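Local atomic coordinates of uncharacterized protein (Bacteroides ovatus, PDB entry 4IRT), a protein that is of unknown function but probably folds as a beta-propeller of BNR-like repeats and may act as a neuraminidase. Residues A241-S255 against N263-S275. Sequence-based numbering, arbitrary orientation. Where two conformers were deposited one is given.
Sequences ACRLPQNCELINQTS and NPYIATYWREPNS
Leu244 lays CD1 over one face of the Trp270 indole, 3.5 Å from the centroid of the six-membered ring, while CD2 reaches toward NE1; the sulfurs of Cys242 and Cys248 approach the same indole obliquely. The phenol of Tyr269 is covered on one face by Ile251, whose CG2 stands almost on the ring normal, 3.6 Å from the centroid, with CG1 and CD1 running out to OH. At the Arg271 guanidinium, CG of Glu249 sits at the edge, near its plane. With chi2 at 174° and chi3 close to it, the arginine runs straight out until NH2 donates to Asn247 O (2.8 Å), which lies 31° out of that plane. NE gives its hydrogen to a water that also bonds Asn247 O and Glu249 OE2, a carboxylate held mainly by Thr303 and Leu304. NH1 turns back to Glu272 O (3.1 Å), in the type I turn from Glu272 to Ser275. With an alanine here, Asn247 O would probably lose the guanidinium N-H and keep at best the water, itself deprived of NE. Arg271 N bonds Cys248 O nearly straight (174°). At the far end, Thr254 OG1 donates to Ala267 O (2.8 Å), and Ala267 N bonds Ser255 O where strands 255-258 and 264-271 pair. The linker between two four-stranded sheets, probably neighbouring propeller blades, is thus fastened by apolar cover on aromatic rings and by backbone carbonyls taking N-H groups and the Thr254 hydroxyl.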
loop_
_atom_site.group_PDB
_atom_site.type_symbol
_atom_site.label_atom_id
_atom_site.label_comp_id
_atom_site.label_asym_id
_atom_site.label_seq_id
_atom_site.Cartn_x
_atom_site.Cartn_y
_atom_site.Cartn_z
ATOM N N ALA A 241 10.772 -1.735 15.797
ATOM C CA ALA A 241 9.527 -2.414 16.137
ATOM C C ALA A 241 9.732 -3.926 16.273
ATOM O O ALA A 241 9.125 -4.565 17.144
ATOM C CB ALA A 241 8.452 -2.115 15.118
ATOM N N CYS A 242 10.593 -4.485 15.434
ATOM C CA CYS A 242 10.909 -5.911 15.501
ATOM C C CYS A 242 12.272 -6.122 14.900
ATOM O O CYS A 242 12.497 -5.804 13.706
ATOM C CB CYS A 242 9.844 -6.765 14.804
ATOM S SG CYS A 242 10.017 -8.564 15.094
ATOM N N ARG A 243 13.188 -6.645 15.721
ATOM C CA ARG A 243 14.518 -6.983 15.235
ATOM C C ARG A 243 14.514 -8.337 14.561
ATOM O O ARG A 243 14.172 -9.346 15.167
ATOM C CB ARG A 243 15.553 -6.969 16.347
ATOM C CG ARG A 243 15.839 -5.571 16.831
ATOM C CD ARG A 243 17.306 -5.342 17.073
ATOM N NE ARG A 243 17.463 -4.122 17.836
ATOM C CZ ARG A 243 18.133 -3.070 17.412
ATOM N NH1 ARG A 243 18.744 -3.100 16.244
ATOM N NH2 ARG A 243 18.204 -2.001 18.186
ATOM N N LEU A 244 14.909 -8.353 13.285
ATOM C CA LEU A 244 14.888 -9.557 12.478
ATOM C C LEU A 244 16.110 -9.584 11.605
ATOM O O LEU A 244 16.426 -8.577 10.960
ATOM C CB LEU A 244 13.635 -9.559 11.576
ATOM C CG LEU A 244 12.318 -9.744 12.316
ATOM C CD1 LEU A 244 11.149 -9.361 11.421
ATOM C CD2 LEU A 244 12.182 -11.176 12.823
ATOM N N PRO A 245 16.773 -10.739 11.523
ATOM C CA PRO A 245 18.029 -10.804 10.799
ATOM C C PRO A 245 17.868 -10.855 9.269
ATOM O O PRO A 245 16.770 -11.048 8.740
ATOM C CB PRO A 245 18.617 -12.128 11.306
ATOM C CG PRO A 245 17.383 -12.993 11.464
ATOM C CD PRO A 245 16.400 -12.053 12.098
ATOM N N GLN A 246 18.995 -10.772 8.571
ATOM C CA GLN A 246 19.010 -11.129 7.170
ATOM C C GLN A 246 18.749 -12.642 7.092
ATOM O O GLN A 246 18.895 -13.343 8.093
ATOM C CB GLN A 246 20.361 -10.773 6.565
ATOM C CG GLN A 246 20.663 -9.275 6.658
ATOM C CD GLN A 246 21.943 -8.891 5.941
ATOM O OE1 GLN A 246 22.291 -9.455 4.896
ATOM N NE2 GLN A 246 22.653 -7.910 6.501
ATOM N N ASN A 247 18.321 -13.109 5.922
ATOM C CA ASN A 247 18.082 -14.529 5.651
ATOM C C ASN A 247 16.991 -15.176 6.514
ATOM O O ASN A 247 17.084 -16.334 6.873
ATOM C CB ASN A 247 19.393 -15.309 5.732
ATOM C CG ASN A 247 20.378 -14.852 4.690
ATOM O OD1 ASN A 247 20.174 -15.087 3.506
ATOM N ND2 ASN A 247 21.437 -14.166 5.119
ATOM N N CYS A 248 15.938 -14.422 6.828
ATOM C CA CYS A 248 14.774 -15.027 7.450
ATOM C C CYS A 248 13.518 -14.872 6.615
ATOM O O CYS A 248 12.386 -14.989 7.145
ATOM C CB CYS A 248 14.574 -14.546 8.904
ATOM S SG CYS A 248 13.968 -12.869 9.073
ATOM N N GLU A 249 13.711 -14.629 5.321
ATOM C CA GLU A 249 12.621 -14.487 4.342
ATOM C C GLU A 249 11.712 -13.285 4.663
ATOM O O GLU A 249 10.519 -13.284 4.360
ATOM C CB GLU A 249 11.781 -15.763 4.290
ATOM C CG GLU A 249 12.532 -17.046 4.082
ATOM C CD GLU A 249 13.361 -17.105 2.806
ATOM O OE1 GLU A 249 13.236 -16.244 1.896
ATOM O OE2 GLU A 249 14.137 -18.087 2.709
ATOM N N LEU A 250 12.275 -12.278 5.311
ATOM C CA LEU A 250 11.569 -11.046 5.570
ATOM C C LEU A 250 11.388 -10.291 4.254
ATOM O O LEU A 250 12.352 -10.052 3.525
ATOM C CB LEU A 250 12.340 -10.184 6.555
ATOM C CG LEU A 250 11.703 -8.827 6.841
ATOM C CD1 LEU A 250 10.368 -8.966 7.542
ATOM C CD2 LEU A 250 12.681 -7.965 7.614
ATOM N N ILE A 251 10.145 -9.962 3.958
ATOM C CA ILE A 251 9.783 -9.341 2.681
ATOM C C ILE A 251 9.779 -7.837 2.847
ATOM O O ILE A 251 9.665 -7.312 3.967
ATOM C CB ILE A 251 8.419 -9.881 2.177
ATOM C CG1 ILE A 251 8.070 -9.441 0.737
ATOM C CG2 ILE A 251 7.308 -9.505 3.137
ATOM C CD1 ILE A 251 9.053 -9.898 -0.316
ATOM N N ASN A 252 9.963 -7.145 1.732
ATOM C CA ASN A 252 9.907 -5.686 1.694
ATOM C C ASN A 252 8.664 -5.168 0.972
ATOM O O ASN A 252 8.147 -5.849 0.090
ATOM C CB ASN A 252 11.141 -5.109 0.993
ATOM C CG ASN A 252 11.394 -5.729 -0.355
ATOM O OD1 ASN A 252 11.818 -6.866 -0.453
ATOM N ND2 ASN A 252 11.125 -4.977 -1.419
ATOM N N GLN A 253 8.228 -3.982 1.403
ATOM C CA GLN A 253 7.165 -3.178 0.813
ATOM C C GLN A 253 5.822 -3.869 1.048
ATOM O O GLN A 253 5.292 -4.512 0.147
ATOM C CB GLN A 253 7.439 -2.952 -0.675
ATOM C CG GLN A 253 6.515 -1.972 -1.339
ATOM C CD GLN A 253 6.999 -1.595 -2.711
ATOM O OE1 GLN A 253 7.463 -2.441 -3.464
ATOM N NE2 GLN A 253 6.856 -0.336 -3.056
ATOM N N THR A 254 5.306 -3.769 2.270
ATOM C CA THR A 254 4.039 -4.406 2.614
ATOM C C THR A 254 3.027 -3.295 2.906
ATOM O O THR A 254 2.796 -2.435 2.044
ATOM C CB THR A 254 4.172 -5.443 3.751
ATOM O OG1 THR A 254 4.678 -4.811 4.939
ATOM C CG2 THR A 254 5.111 -6.583 3.325
ATOM N N SER A 255 2.423 -3.289 4.092
ATOM C CA SER A 255 1.398 -2.313 4.401
ATOM C C SER A 255 1.261 -2.196 5.906
ATOM O O SER A 255 1.785 -3.027 6.682
ATOM C CB SER A 255 0.045 -2.699 3.757
ATOM O OG SER A 255 -0.572 -3.786 4.476
ATOM N N ASN A 263 -2.753 3.565 17.697
ATOM C CA ASN A 263 -1.772 2.471 17.808
ATOM C C ASN A 263 -1.490 1.825 16.427
ATOM O O ASN A 263 -2.435 1.527 15.693
ATOM C CB ASN A 263 -2.260 1.406 18.774
ATOM C CG ASN A 263 -2.308 1.914 20.205
ATOM O OD1 ASN A 263 -1.432 2.664 20.655
ATOM N ND2 ASN A 263 -3.345 1.560 20.887
ATOM N N PRO A 264 -0.193 1.633 16.077
ATOM C CA PRO A 264 0.189 1.140 14.739
ATOM C C PRO A 264 0.212 -0.369 14.665
ATOM O O PRO A 264 0.608 -1.027 15.635
ATOM C CB PRO A 264 1.619 1.658 14.548
ATOM C CG PRO A 264 2.163 1.691 15.983
ATOM C CD PRO A 264 0.975 2.153 16.809
ATOM N N TYR A 265 -0.152 -0.881 13.492
ATOM C CA TYR A 265 -0.173 -2.296 13.178
ATOM C C TYR A 265 0.525 -2.499 11.838
ATOM O O TYR A 265 0.243 -1.772 10.898
ATOM C CB TYR A 265 -1.595 -2.807 13.034
ATOM C CG TYR A 265 -2.379 -2.799 14.309
ATOM C CD1 TYR A 265 -2.865 -1.613 14.810
ATOM C CD2 TYR A 265 -2.629 -3.964 15.002
ATOM C CE1 TYR A 265 -3.599 -1.585 15.988
ATOM C CE2 TYR A 265 -3.351 -3.951 16.189
ATOM C CZ TYR A 265 -3.829 -2.755 16.677
ATOM O OH TYR A 265 -4.561 -2.696 17.847
ATOM N N ILE A 266 1.443 -3.468 11.763
ATOM C CA ILE A 266 2.231 -3.707 10.533
ATOM C C ILE A 266 2.061 -5.161 10.101
ATOM O O ILE A 266 2.243 -6.041 10.909
ATOM C CB ILE A 266 3.721 -3.432 10.773
ATOM C CG1 ILE A 266 3.922 -1.997 11.263
ATOM C CG2 ILE A 266 4.525 -3.740 9.504
ATOM C CD1 ILE A 266 5.208 -1.708 12.043
ATOM N N ALA A 267 1.705 -5.391 8.840
ATOM C CA ALA A 267 1.463 -6.742 8.315
ATOM C C ALA A 267 2.553 -7.135 7.330
ATOM O O ALA A 267 2.890 -6.382 6.408
ATOM C CB ALA A 267 0.105 -6.818 7.649
ATOM N N THR A 268 3.133 -8.306 7.546
ATOM C CA THR A 268 4.225 -8.775 6.733
ATOM C C THR A 268 4.382 -10.275 6.902
ATOM O O THR A 268 3.450 -10.959 7.370
ATOM C CB THR A 268 5.559 -8.003 7.024
ATOM O OG1 THR A 268 6.545 -8.385 6.075
ATOM C CG2 THR A 268 6.096 -8.301 8.443
ATOM N N TYR A 269 5.533 -10.802 6.453
ATOM C CA TYR A 269 5.863 -12.200 6.664
ATOM C C TYR A 269 7.374 -12.446 6.811
ATOM O O TYR A 269 8.193 -11.647 6.379
ATOM C CB TYR A 269 5.247 -13.127 5.601
ATOM C CG TYR A 269 5.714 -12.970 4.146
ATOM C CD1 TYR A 269 6.965 -13.428 3.737
ATOM C CD2 TYR A 269 4.877 -12.406 3.193
ATOM C CE1 TYR A 269 7.379 -13.303 2.417
ATOM C CE2 TYR A 269 5.265 -12.273 1.846
ATOM C CZ TYR A 269 6.513 -12.710 1.468
ATOM O OH TYR A 269 6.931 -12.605 0.163
ATOM N N TRP A 270 7.701 -13.537 7.493
ATOM C CA TRP A 270 9.063 -14.052 7.631
ATOM C C TRP A 270 8.996 -15.475 8.227
ATOM O O TRP A 270 7.958 -15.891 8.738
ATOM C CB TRP A 270 9.936 -13.087 8.476
ATOM C CG TRP A 270 9.556 -13.024 9.969
ATOM C CD1 TRP A 270 9.925 -13.908 10.950
ATOM C CD2 TRP A 270 8.815 -11.987 10.630
ATOM N NE1 TRP A 270 9.425 -13.507 12.169
ATOM C CE2 TRP A 270 8.739 -12.336 12.001
ATOM C CE3 TRP A 270 8.234 -10.793 10.206
ATOM C CZ2 TRP A 270 8.080 -11.545 12.926
ATOM C CZ3 TRP A 270 7.551 -10.016 11.146
ATOM C CH2 TRP A 270 7.486 -10.393 12.468
ATOM N N ARG A 271 10.103 -16.221 8.169
ATOM C CA ARG A 271 10.124 -17.608 8.682
ATOM C C ARG A 271 10.537 -17.741 10.150
ATOM O O ARG A 271 11.228 -16.882 10.719
ATOM C CB ARG A 271 11.027 -18.520 7.834
ATOM C CG ARG A 271 12.530 -18.265 7.943
ATOM C CD ARG A 271 13.344 -19.318 7.172
ATOM N NE ARG A 271 14.764 -18.956 7.216
ATOM C CZ ARG A 271 15.591 -19.241 8.224
ATOM N NH1 ARG A 271 15.170 -19.923 9.284
ATOM N NH2 ARG A 271 16.853 -18.809 8.203
ATOM N N GLU A 272 10.067 -18.809 10.779
ATOM C CA GLU A 272 10.623 -19.234 12.075
ATOM C C GLU A 272 12.093 -19.667 11.923
ATOM O O GLU A 272 12.497 -20.155 10.860
ATOM C CB GLU A 272 9.789 -20.381 12.662
ATOM C CG GLU A 272 8.376 -20.017 13.016
ATOM C CD GLU A 272 8.309 -19.011 14.144
ATOM O OE1 GLU A 272 8.516 -17.799 13.892
ATOM O OE2 GLU A 272 8.052 -19.446 15.290
ATOM N N PRO A 273 12.900 -19.522 12.999
ATOM C CA PRO A 273 14.300 -19.910 12.899
ATOM C C PRO A 273 14.467 -21.386 12.538
ATOM O O PRO A 273 15.296 -21.717 11.676
ATOM C CB PRO A 273 14.889 -19.608 14.286
ATOM C CG PRO A 273 13.773 -19.068 15.114
ATOM C CD PRO A 273 12.574 -18.849 14.263
ATOM N N ASN A 274 13.669 -22.253 13.160
ATOM C CA ASN A 274 13.820 -23.676 12.945
ATOM C C ASN A 274 12.942 -24.225 11.820
ATOM O O ASN A 274 12.374 -25.282 11.955
ATOM C CB ASN A 274 13.538 -24.433 14.247
ATOM C CG ASN A 274 14.307 -25.720 14.322
ATOM O OD1 ASN A 274 15.138 -25.989 13.447
ATOM N ND2 ASN A 274 14.115 -26.485 15.403
ATOM N N SER A 275 12.868 -23.510 10.699
ATOM C CA SER A 275 11.945 -23.839 9.627
ATOM C C SER A 275 12.474 -23.236 8.325
ATOM O O SER A 275 13.345 -22.369 8.376
ATOM C CB SER A 275 10.579 -23.191 9.927
ATOM O OG SER A 275 9.608 -23.522 8.958
HETATM O O HOH W 1 16.004 -18.237 4.723
HETATM O O HOH W 2 8.390 -6.642 6.385
#